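Local coordinates for ABC transporter, substrate binding protein (Mannopine) (Agrobacterium fabrum, PDB 5L9S) that serves as the periplasmic solute-binding protein of an ABC transporter, probably capturing the opine mannopine, and is seen here in its open, unliganded form, at residues S91-C99 against T274-S282; W226-V234 against L292-I303. All coordinates share one frame; numbering follows the deposited sequence.

Interaction 1 of 2, residues S91-C99 against T274-S282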
loop_
_atom_site.group_PDB
_atom_site.type_symbol
_atom_site.label_atom_id
_atom_site.label_comp_id
_atom_site.label_asym_id
_atom_site.label_seq_id
_atom_site.Cartn_x
_atom_site.Cartn_y
_atom_site.Cartn_z
ATOM N N SER A 91 -2.664 17.896 -15.167
ATOM C CA SER A 91 -3.355 16.656 -15.479
ATOM C C SER A 91 -4.164 16.191 -14.277
ATOM O O SER A 91 -3.800 16.447 -13.122
ATOM C CB SER A 91 -2.352 15.565 -15.870
ATOM O OG SER A 91 -1.559 15.113 -14.778
ATOM N N THR A 92 -5.259 15.490 -14.572
ATOM C CA THR A 92 -6.119 14.841 -13.591
ATOM C C THR A 92 -5.934 13.332 -13.763
ATOM O O THR A 92 -6.716 12.559 -13.198
ATOM C CB THR A 92 -7.575 15.340 -13.693
ATOM O OG1 THR A 92 -8.014 15.300 -15.054
ATOM C CG2 THR A 92 -7.754 16.744 -13.115
ATOM N N ASP A 93 -4.877 12.925 -14.551
ATOM C CA ASP A 93 -4.466 11.540 -14.829
ATOM C C ASP A 93 -4.091 10.888 -13.528
ATOM O O ASP A 93 -4.462 9.747 -13.285
ATOM C CB ASP A 93 -3.250 11.502 -15.790
ATOM C CG ASP A 93 -2.533 10.159 -15.942
ATOM O OD1 ASP A 93 -3.183 9.182 -16.385
ATOM O OD2 ASP A 93 -1.299 10.108 -15.686
ATOM N N LEU A 94 -3.266 11.558 -12.733
ATOM C CA LEU A 94 -2.828 11.002 -11.464
ATOM C C LEU A 94 -3.973 10.998 -10.462
ATOM O O LEU A 94 -4.726 11.970 -10.361
ATOM C CB LEU A 94 -1.570 11.731 -10.914
ATOM C CG LEU A 94 -0.262 11.580 -11.745
ATOM C CD1 LEU A 94 0.783 12.586 -11.324
ATOM C CD2 LEU A 94 0.292 10.160 -11.696
ATOM N N LEU A 95 -4.125 9.865 -9.771
ATOM C CA LEU A 95 -5.097 9.595 -8.720
ATOM C C LEU A 95 -4.789 10.522 -7.545
ATOM O O LEU A 95 -3.668 11.031 -7.449
ATOM C CB LEU A 95 -4.997 8.110 -8.294
ATOM C CG LEU A 95 -5.651 7.060 -9.229
ATOM C CD1 LEU A 95 -5.312 5.643 -8.782
ATOM C CD2 LEU A 95 -7.200 7.203 -9.276
ATOM N N ALA A 96 -5.777 10.770 -6.667
ATOM C CA ALA A 96 -5.607 11.689 -5.529
ATOM C C ALA A 96 -4.408 11.375 -4.610
ATOM O O ALA A 96 -4.066 10.203 -4.392
ATOM C CB ALA A 96 -6.891 11.765 -4.721
ATOM N N ASP A 97 -3.755 12.445 -4.107
ATOM C CA ASP A 97 -2.618 12.398 -3.178
ATOM C C ASP A 97 -1.371 11.711 -3.763
ATOM O O ASP A 97 -0.555 11.176 -3.018
ATOM C CB ASP A 97 -3.030 11.775 -1.818
ATOM C CG ASP A 97 -4.210 12.462 -1.143
ATOM O OD1 ASP A 97 -4.190 13.722 -1.041
ATOM O OD2 ASP A 97 -5.156 11.740 -0.708
ATOM N N SER A 98 -1.237 11.724 -5.096
ATOM C CA SER A 98 -0.078 11.174 -5.797
ATOM C C SER A 98 1.216 11.938 -5.541
ATOM O O SER A 98 2.292 11.413 -5.814
ATOM C CB SER A 98 -0.346 11.071 -7.290
ATOM O OG SER A 98 -1.167 9.932 -7.454
ATOM N N CYS A 99 1.124 13.168 -5.027
ATOM C CA CYS A 99 2.292 13.998 -4.743
ATOM C C CYS A 99 2.007 14.844 -3.502
ATOM O O CYS A 99 1.246 15.820 -3.565
ATOM C CB CYS A 99 2.664 14.857 -5.956
ATOM S SG CYS A 99 4.450 15.131 -6.167
ATOM N N THR A 274 -1.341 -1.179 -7.976
ATOM C CA THR A 274 -2.106 -0.106 -8.589
ATOM C C THR A 274 -1.188 1.103 -8.786
ATOM O O THR A 274 -0.769 1.697 -7.791
ATOM C CB THR A 274 -3.357 0.170 -7.731
ATOM O OG1 THR A 274 -4.180 -0.996 -7.787
ATOM C CG2 THR A 274 -4.156 1.393 -8.180
ATOM N N PRO A 275 -0.873 1.496 -10.038
ATOM C CA PRO A 275 -0.038 2.696 -10.249
ATOM C C PRO A 275 -0.834 3.985 -9.996
ATOM O O PRO A 275 -2.075 3.927 -10.105
ATOM C CB PRO A 275 0.406 2.571 -11.720
ATOM C CG PRO A 275 -0.653 1.785 -12.365
ATOM C CD PRO A 275 -1.290 0.897 -11.322
ATOM N N PRO A 276 -0.174 5.156 -9.701
ATOM C CA PRO A 276 -0.943 6.389 -9.447
ATOM C C PRO A 276 -1.660 6.991 -10.663
ATOM O O PRO A 276 -2.537 7.816 -10.487
ATOM C CB PRO A 276 0.117 7.343 -8.873
ATOM C CG PRO A 276 1.384 6.907 -9.501
ATOM C CD PRO A 276 1.271 5.405 -9.511
ATOM N N SER A 277 -1.254 6.616 -11.887
ATOM C CA SER A 277 -1.820 7.109 -13.136
ATOM C C SER A 277 -3.045 6.293 -13.534
ATOM O O SER A 277 -3.016 5.069 -13.493
ATOM C CB SER A 277 -0.754 7.087 -14.235
ATOM O OG SER A 277 -1.248 7.381 -15.529
ATOM N N GLN A 278 -4.121 6.971 -13.918
ATOM C CA GLN A 278 -5.351 6.330 -14.388
ATOM C C GLN A 278 -5.143 5.697 -15.779
ATOM O O GLN A 278 -5.720 4.636 -16.062
ATOM C CB GLN A 278 -6.490 7.334 -14.384
ATOM C CG GLN A 278 -6.852 7.730 -12.957
ATOM C CD GLN A 278 -8.069 8.594 -12.911
ATOM O OE1 GLN A 278 -9.195 8.139 -13.173
ATOM N NE2 GLN A 278 -7.863 9.866 -12.596
ATOM N N LYS A 279 -4.277 6.320 -16.608
ATOM C CA LYS A 279 -3.905 5.833 -17.923
ATOM C C LYS A 279 -3.121 4.548 -17.783
ATOM O O LYS A 279 -3.380 3.628 -18.551
ATOM C CB LYS A 279 -3.086 6.888 -18.713
ATOM C CG LYS A 279 -2.935 6.596 -20.206
ATOM C CD LYS A 279 -3.081 7.862 -21.040
ATOM C CE LYS A 279 -3.763 7.587 -22.369
ATOM N NZ LYS A 279 -2.815 7.128 -23.419
ATOM N N ALA A 280 -2.172 4.477 -16.813
ATOM C CA ALA A 280 -1.343 3.297 -16.541
ATOM C C ALA A 280 -2.208 2.113 -16.117
ATOM O O ALA A 280 -1.968 1.021 -16.620
ATOM C CB ALA A 280 -0.292 3.606 -15.483
ATOM N N ILE A 281 -3.241 2.332 -15.246
ATOM C CA ILE A 281 -4.186 1.298 -14.802
ATOM C C ILE A 281 -4.862 0.639 -16.021
ATOM O O ILE A 281 -4.891 -0.589 -16.121
ATOM C CB ILE A 281 -5.254 1.813 -13.765
ATOM C CG1 ILE A 281 -4.640 2.114 -12.396
ATOM C CG2 ILE A 281 -6.418 0.823 -13.603
ATOM C CD1 ILE A 281 -5.387 3.159 -11.563
ATOM N N SER A 282 -5.398 1.453 -16.936
ATOM C CA SER A 282 -6.103 0.970 -18.119
ATOM C C SER A 282 -5.170 0.388 -19.199
ATOM O O SER A 282 -5.599 -0.456 -19.989
ATOM C CB SER A 282 -6.946 2.093 -18.704
ATOM O OG SER A 282 -6.112 3.152 -19.141
#

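Interaction 2 of 2, residues W226-V234 against L292-I303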
loop_
_atom_site.group_PDB
_atom_site.type_symbol
_atom_site.label_atom_id
_atom_site.label_comp_id
_atom_site.label_asym_id
_atom_site.label_seq_id
_atom_site.Cartn_x
_atom_site.Cartn_y
_atom_site.Cartn_z
ATOM N N TRP A 226 -12.475 -12.274 -4.425
ATOM C CA TRP A 226 -12.269 -11.108 -3.585
ATOM C C TRP A 226 -13.183 -9.995 -4.000
ATOM O O TRP A 226 -13.754 -10.039 -5.100
ATOM C CB TRP A 226 -10.794 -10.652 -3.533
ATOM C CG TRP A 226 -10.162 -10.445 -4.874
ATOM C CD1 TRP A 226 -10.217 -9.328 -5.651
ATOM C CD2 TRP A 226 -9.361 -11.392 -5.589
ATOM N NE1 TRP A 226 -9.509 -9.526 -6.818
ATOM C CE2 TRP A 226 -8.969 -10.782 -6.801
ATOM C CE3 TRP A 226 -8.952 -12.709 -5.332
ATOM C CZ2 TRP A 226 -8.161 -11.428 -7.731
ATOM C CZ3 TRP A 226 -8.177 -13.360 -6.273
ATOM C CH2 TRP A 226 -7.789 -12.722 -7.453
ATOM N N SER A 227 -13.350 -9.007 -3.104
ATOM C CA SER A 227 -14.173 -7.836 -3.376
ATOM C C SER A 227 -13.389 -6.525 -3.173
ATOM O O SER A 227 -12.643 -6.407 -2.201
ATOM C CB SER A 227 -15.424 -7.882 -2.506
ATOM O OG SER A 227 -16.102 -6.649 -2.636
ATOM N N TYR A 228 -13.576 -5.540 -4.074
ATOM C CA TYR A 228 -12.925 -4.216 -3.959
ATOM C C TYR A 228 -13.725 -3.236 -3.125
ATOM O O TYR A 228 -13.252 -2.131 -2.911
ATOM C CB TYR A 228 -12.576 -3.594 -5.333
ATOM C CG TYR A 228 -11.700 -4.478 -6.186
ATOM C CD1 TYR A 228 -10.414 -4.828 -5.776
ATOM C CD2 TYR A 228 -12.156 -4.975 -7.397
ATOM C CE1 TYR A 228 -9.629 -5.696 -6.532
ATOM C CE2 TYR A 228 -11.383 -5.842 -8.156
ATOM C CZ TYR A 228 -10.119 -6.196 -7.724
ATOM O OH TYR A 228 -9.371 -7.053 -8.490
ATOM N N ASP A 229 -14.912 -3.632 -2.645
ATOM C CA ASP A 229 -15.772 -2.802 -1.814
ATOM C C ASP A 229 -15.116 -2.663 -0.429
ATOM O O ASP A 229 -14.897 -3.673 0.276
ATOM C CB ASP A 229 -17.172 -3.419 -1.709
ATOM C CG ASP A 229 -18.231 -2.461 -1.226
ATOM O OD1 ASP A 229 -18.412 -2.357 0.011
ATOM O OD2 ASP A 229 -18.946 -1.885 -2.084
ATOM N N GLY A 230 -14.733 -1.417 -0.108
ATOM C CA GLY A 230 -14.053 -1.069 1.127
ATOM C C GLY A 230 -12.628 -1.588 1.218
ATOM O O GLY A 230 -12.077 -1.683 2.322
ATOM N N ALA A 231 -12.008 -1.922 0.059
ATOM C CA ALA A 231 -10.616 -2.390 0.032
ATOM C C ALA A 231 -9.686 -1.256 0.466
ATOM O O ALA A 231 -9.950 -0.099 0.171
ATOM C CB ALA A 231 -10.244 -2.848 -1.371
ATOM N N PHE A 232 -8.625 -1.578 1.194
ATOM C CA PHE A 232 -7.672 -0.579 1.655
ATOM C C PHE A 232 -6.492 -0.475 0.679
ATOM O O PHE A 232 -5.726 -1.433 0.519
ATOM C CB PHE A 232 -7.242 -0.870 3.100
ATOM C CG PHE A 232 -8.413 -0.991 4.054
ATOM C CD1 PHE A 232 -8.984 0.141 4.639
ATOM C CD2 PHE A 232 -8.945 -2.239 4.375
ATOM C CE1 PHE A 232 -10.089 0.030 5.493
ATOM C CE2 PHE A 232 -10.043 -2.347 5.244
ATOM C CZ PHE A 232 -10.613 -1.213 5.784
ATOM N N LEU A 233 -6.380 0.677 -0.006
ATOM C CA LEU A 233 -5.298 0.944 -0.968
ATOM C C LEU A 233 -4.207 1.742 -0.321
ATOM O O LEU A 233 -4.375 2.929 -0.081
ATOM C CB LEU A 233 -5.821 1.637 -2.226
ATOM C CG LEU A 233 -4.901 1.602 -3.443
ATOM C CD1 LEU A 233 -4.794 0.211 -4.037
ATOM C CD2 LEU A 233 -5.357 2.582 -4.482
ATOM N N VAL A 234 -3.115 1.067 0.039
ATOM C CA VAL A 234 -1.975 1.650 0.752
ATOM C C VAL A 234 -0.729 1.405 -0.070
ATOM O O VAL A 234 -0.451 0.274 -0.465
ATOM C CB VAL A 234 -1.834 1.060 2.201
ATOM C CG1 VAL A 234 -0.721 1.752 2.987
ATOM C CG2 VAL A 234 -3.146 1.152 2.978
ATOM N N LEU A 292 -6.908 -6.686 -10.647
ATOM C CA LEU A 292 -6.620 -5.410 -9.987
ATOM C C LEU A 292 -7.829 -4.505 -10.011
ATOM O O LEU A 292 -8.613 -4.623 -10.951
ATOM C CB LEU A 292 -5.428 -4.706 -10.669
ATOM C CG LEU A 292 -4.067 -5.368 -10.479
ATOM C CD1 LEU A 292 -3.121 -4.995 -11.552
ATOM C CD2 LEU A 292 -3.474 -5.042 -9.159
ATOM N N PRO A 293 -8.006 -3.574 -9.031
ATOM C CA PRO A 293 -9.170 -2.673 -9.102
ATOM C C PRO A 293 -9.052 -1.715 -10.301
ATOM O O PRO A 293 -7.954 -1.311 -10.743
ATOM C CB PRO A 293 -9.093 -1.890 -7.784
ATOM C CG PRO A 293 -7.640 -1.912 -7.420
ATOM C CD PRO A 293 -7.177 -3.283 -7.834
ATOM N N SER A 294 -10.190 -1.329 -10.847
ATOM C CA SER A 294 -10.218 -0.367 -11.944
ATOM C C SER A 294 -10.013 1.042 -11.348
ATOM O O SER A 294 -10.043 1.176 -10.126
ATOM C CB SER A 294 -11.569 -0.451 -12.642
ATOM O OG SER A 294 -12.552 0.052 -11.755
ATOM N N ALA A 295 -9.895 2.080 -12.181
ATOM C CA ALA A 295 -9.813 3.455 -11.704
ATOM C C ALA A 295 -11.156 3.876 -11.021
ATOM O O ALA A 295 -11.120 4.570 -10.008
ATOM C CB ALA A 295 -9.473 4.402 -12.846
ATOM N N ALA A 296 -12.313 3.402 -11.513
ATOM C CA ALA A 296 -13.620 3.691 -10.878
ATOM C C ALA A 296 -13.759 3.001 -9.483
ATOM O O ALA A 296 -14.416 3.554 -8.601
ATOM C CB ALA A 296 -14.760 3.284 -11.787
ATOM N N ASP A 297 -13.123 1.813 -9.274
ATOM C CA ASP A 297 -13.146 1.148 -7.961
ATOM C C ASP A 297 -12.358 2.013 -6.999
ATOM O O ASP A 297 -12.866 2.308 -5.920
ATOM C CB ASP A 297 -12.548 -0.279 -7.990
ATOM C CG ASP A 297 -13.306 -1.324 -8.800
ATOM O OD1 ASP A 297 -14.544 -1.455 -8.610
ATOM O OD2 ASP A 297 -12.655 -2.057 -9.574
ATOM N N VAL A 298 -11.159 2.490 -7.423
ATOM C CA VAL A 298 -10.281 3.361 -6.628
ATOM C C VAL A 298 -11.014 4.675 -6.211
ATOM O O VAL A 298 -10.991 5.020 -5.033
ATOM C CB VAL A 298 -8.895 3.622 -7.294
ATOM C CG1 VAL A 298 -7.989 4.463 -6.400
ATOM C CG2 VAL A 298 -8.189 2.320 -7.688
ATOM N N GLU A 299 -11.743 5.340 -7.120
ATOM C CA GLU A 299 -12.420 6.585 -6.735
ATOM C C GLU A 299 -13.770 6.403 -6.031
ATOM O O GLU A 299 -14.146 7.283 -5.251
ATOM C CB GLU A 299 -12.551 7.587 -7.910
ATOM C CG GLU A 299 -13.204 7.090 -9.195
ATOM C CD GLU A 299 -12.707 7.693 -10.508
ATOM O OE1 GLU A 299 -13.355 7.452 -11.557
ATOM O OE2 GLU A 299 -11.648 8.365 -10.500
ATOM N N ASN A 300 -14.489 5.297 -6.271
ATOM C CA ASN A 300 -15.828 5.119 -5.697
ATOM C C ASN A 300 -16.019 4.083 -4.585
ATOM O O ASN A 300 -17.061 4.129 -3.931
ATOM C CB ASN A 300 -16.838 4.798 -6.808
ATOM C CG ASN A 300 -16.800 5.697 -8.024
ATOM O OD1 ASN A 300 -16.201 6.780 -8.032
ATOM N ND2 ASN A 300 -17.456 5.262 -9.085
ATOM N N ARG A 301 -15.100 3.120 -4.399
ATOM C CA ARG A 301 -15.329 2.074 -3.386
ATOM C C ARG A 301 -14.149 1.817 -2.438
ATOM O O ARG A 301 -14.362 1.284 -1.344
ATOM C CB ARG A 301 -15.712 0.745 -4.054
ATOM C CG ARG A 301 -16.855 0.820 -5.022
ATOM C CD ARG A 301 -17.550 -0.502 -5.146
ATOM N NE ARG A 301 -16.733 -1.452 -5.890
ATOM C CZ ARG A 301 -16.935 -2.766 -5.886
ATOM N NH1 ARG A 301 -17.933 -3.293 -5.180
ATOM N NH2 ARG A 301 -16.154 -3.564 -6.598
ATOM N N ILE A 302 -12.920 2.106 -2.888
ATOM C CA ILE A 302 -11.706 1.880 -2.109
ATOM C C ILE A 302 -11.563 2.906 -0.955
ATOM O O ILE A 302 -12.038 4.043 -1.042
ATOM C CB ILE A 302 -10.447 1.817 -3.063
ATOM C CG1 ILE A 302 -10.049 0.404 -3.422
ATOM C CG2 ILE A 302 -9.231 2.578 -2.562
ATOM C CD1 ILE A 302 -10.705 -0.106 -4.607
ATOM N N ILE A 303 -10.880 2.482 0.110
ATOM C CA ILE A 303 -10.549 3.303 1.274
ATOM C C ILE A 303 -9.072 3.719 1.167
ATOM O O ILE A 303 -8.177 2.881 1.018
ATOM C CB ILE A 303 -10.822 2.552 2.618
ATOM C CG1 ILE A 303 -12.241 1.906 2.685
ATOM C CG2 ILE A 303 -10.539 3.439 3.824
ATOM C CD1 ILE A 303 -13.370 2.767 2.503
HETATM O O HOH W 1 -15.480 -6.394 -6.664
#

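Interaction 1 of 2, residues S91-C99 against T274-S282
Asp93 and Ser277 meet where a loop runs up to the first turn of helix 278-283, a worked example of a helix start that borrows an acceptor from distant sequence. The hydroxyl OG of Ser277 faces both carboxylate oxygens almost equally, 2.7 Å from Asp93 OD2 and 2.8 Å from Asp93 OD1, and the same OG, as N-cap, takes a weak bond from Ala280 N. Because CG of Asp93 stands opposite its own nitrogen (chi1 168°), OD1 is carried over the helix start, where Lys279 N donates to it at 3.1 Å, nearly in line with the C-O bond. A carboxylate so placed at the amino end of a helix would be expected to favour its charged form. Next to it the backbones join in a single antiparallel bridge: Leu94 and Ser277 are the non-hydrogen-bonded pair, framed by Gln278 N to Asp93 O (2.9 Å) and the almost straight Leu95 N to Pro276 O (2.7 Å, 175° at the hydrogen).

The Leu95 side chain can be followed outward from there. Its CB rests 3.3 Å from Pro276 O, and CG stays close to that carbonyl. Beyond CG the branches part: CD2 lies against Gln278 CG at 3.7 Å, while CD1 reaches Ile281 CD1, also at 3.7 Å, the two side chains crossing at about a right angle. On the far side of the bridge, Leu94 CD2 packs on the Pro276 ring, and Ser98 OG, which donates to Leu95 O, ties off a type II turn. Helix 247-258 receives Leu94 and Pro276 through Leu258 and Trp257, helix 261-271 lies against Pro275 and Pro276, and Ser98 bonds by its backbone to Lys105 on strand 103-116.

Interaction 2 of 2, residues W226-V234 against L292-I303
Ala231 O takes the shortest polar bond here, from Ile303 N (2.7 Å, 177° at the hydrogen). Leu233 N returns a bond to Ile303 O (3.0 Å), so Ile303 bridges in parallel fashion to the backbone of Phe232. CB and CG2 of Ile303 lie alongside the phenylalanine ring at CD1 and CE1, the two side chains pointing the same way. A third bond runs from Gly230 N, in the type II turn from Tyr228 to Ala231 that breaks strand 224-240, to Arg301 O (3.0 Å), approaching from above the carbonyl plane.

That strand pairs with strand 103-116, and the two are consistent with the interdomain connection of a type II periplasmic binding protein. Just past helix 295-300, Ile302 packs by CG1 on Ala231 CB and by CG2 on Leu233 CB, and from the helix itself Val298 CG1 meets Leu233 CD2.

Tyr228 faces the proline before the helix: Pro293 CB sits 4.0 Å from the ring centroid, 17° off the normal, a CH-pi contact. The far end of the ring is held at its hydroxyl, where Trp226 NE1 donates to Tyr228 OH (3.0 Å) in the indole plane. A bend at chi3 lays the Arg301 guanidinium face over Asp229 N; NH1 makes a long salt bridge to Asp229 OD2 (3.5 Å), the carboxylate and guanidinium planes 71° apart. NH2 forms a second, to Asp297 OD1, though NE and NH2 hydrogen-bond that oxygen only weakly. Asp297 also joins Ser294 in a capping box. A water accepts from Arg301 NH2 and, weakly, from Tyr228 N.

In the fold
Helix 295-300 is the element the two interactions share: the same methyl, Val298 CG1, meets Leu233 within interaction 2 and Leu95 of interaction 1, and Thr274 touches Pro293, ahead of that helix. Both have a single backbone bridge and a serine N-cap nearby, but only in 91-99/274-282 is the N-cap residue itself bridged; the bridge is antiparallel there and parallel in 226-234/292-303. Interaction 1, partly buried, ties a loop to a helix start by backbone bonds and a carboxylate that accepts from one N-H of the helix's first turn. Interaction 2 is buried against a long sheet strand, so aliphatic and aromatic packing dominates, with the partly exposed charges of Asp229, Asp297 and Arg301 beside it.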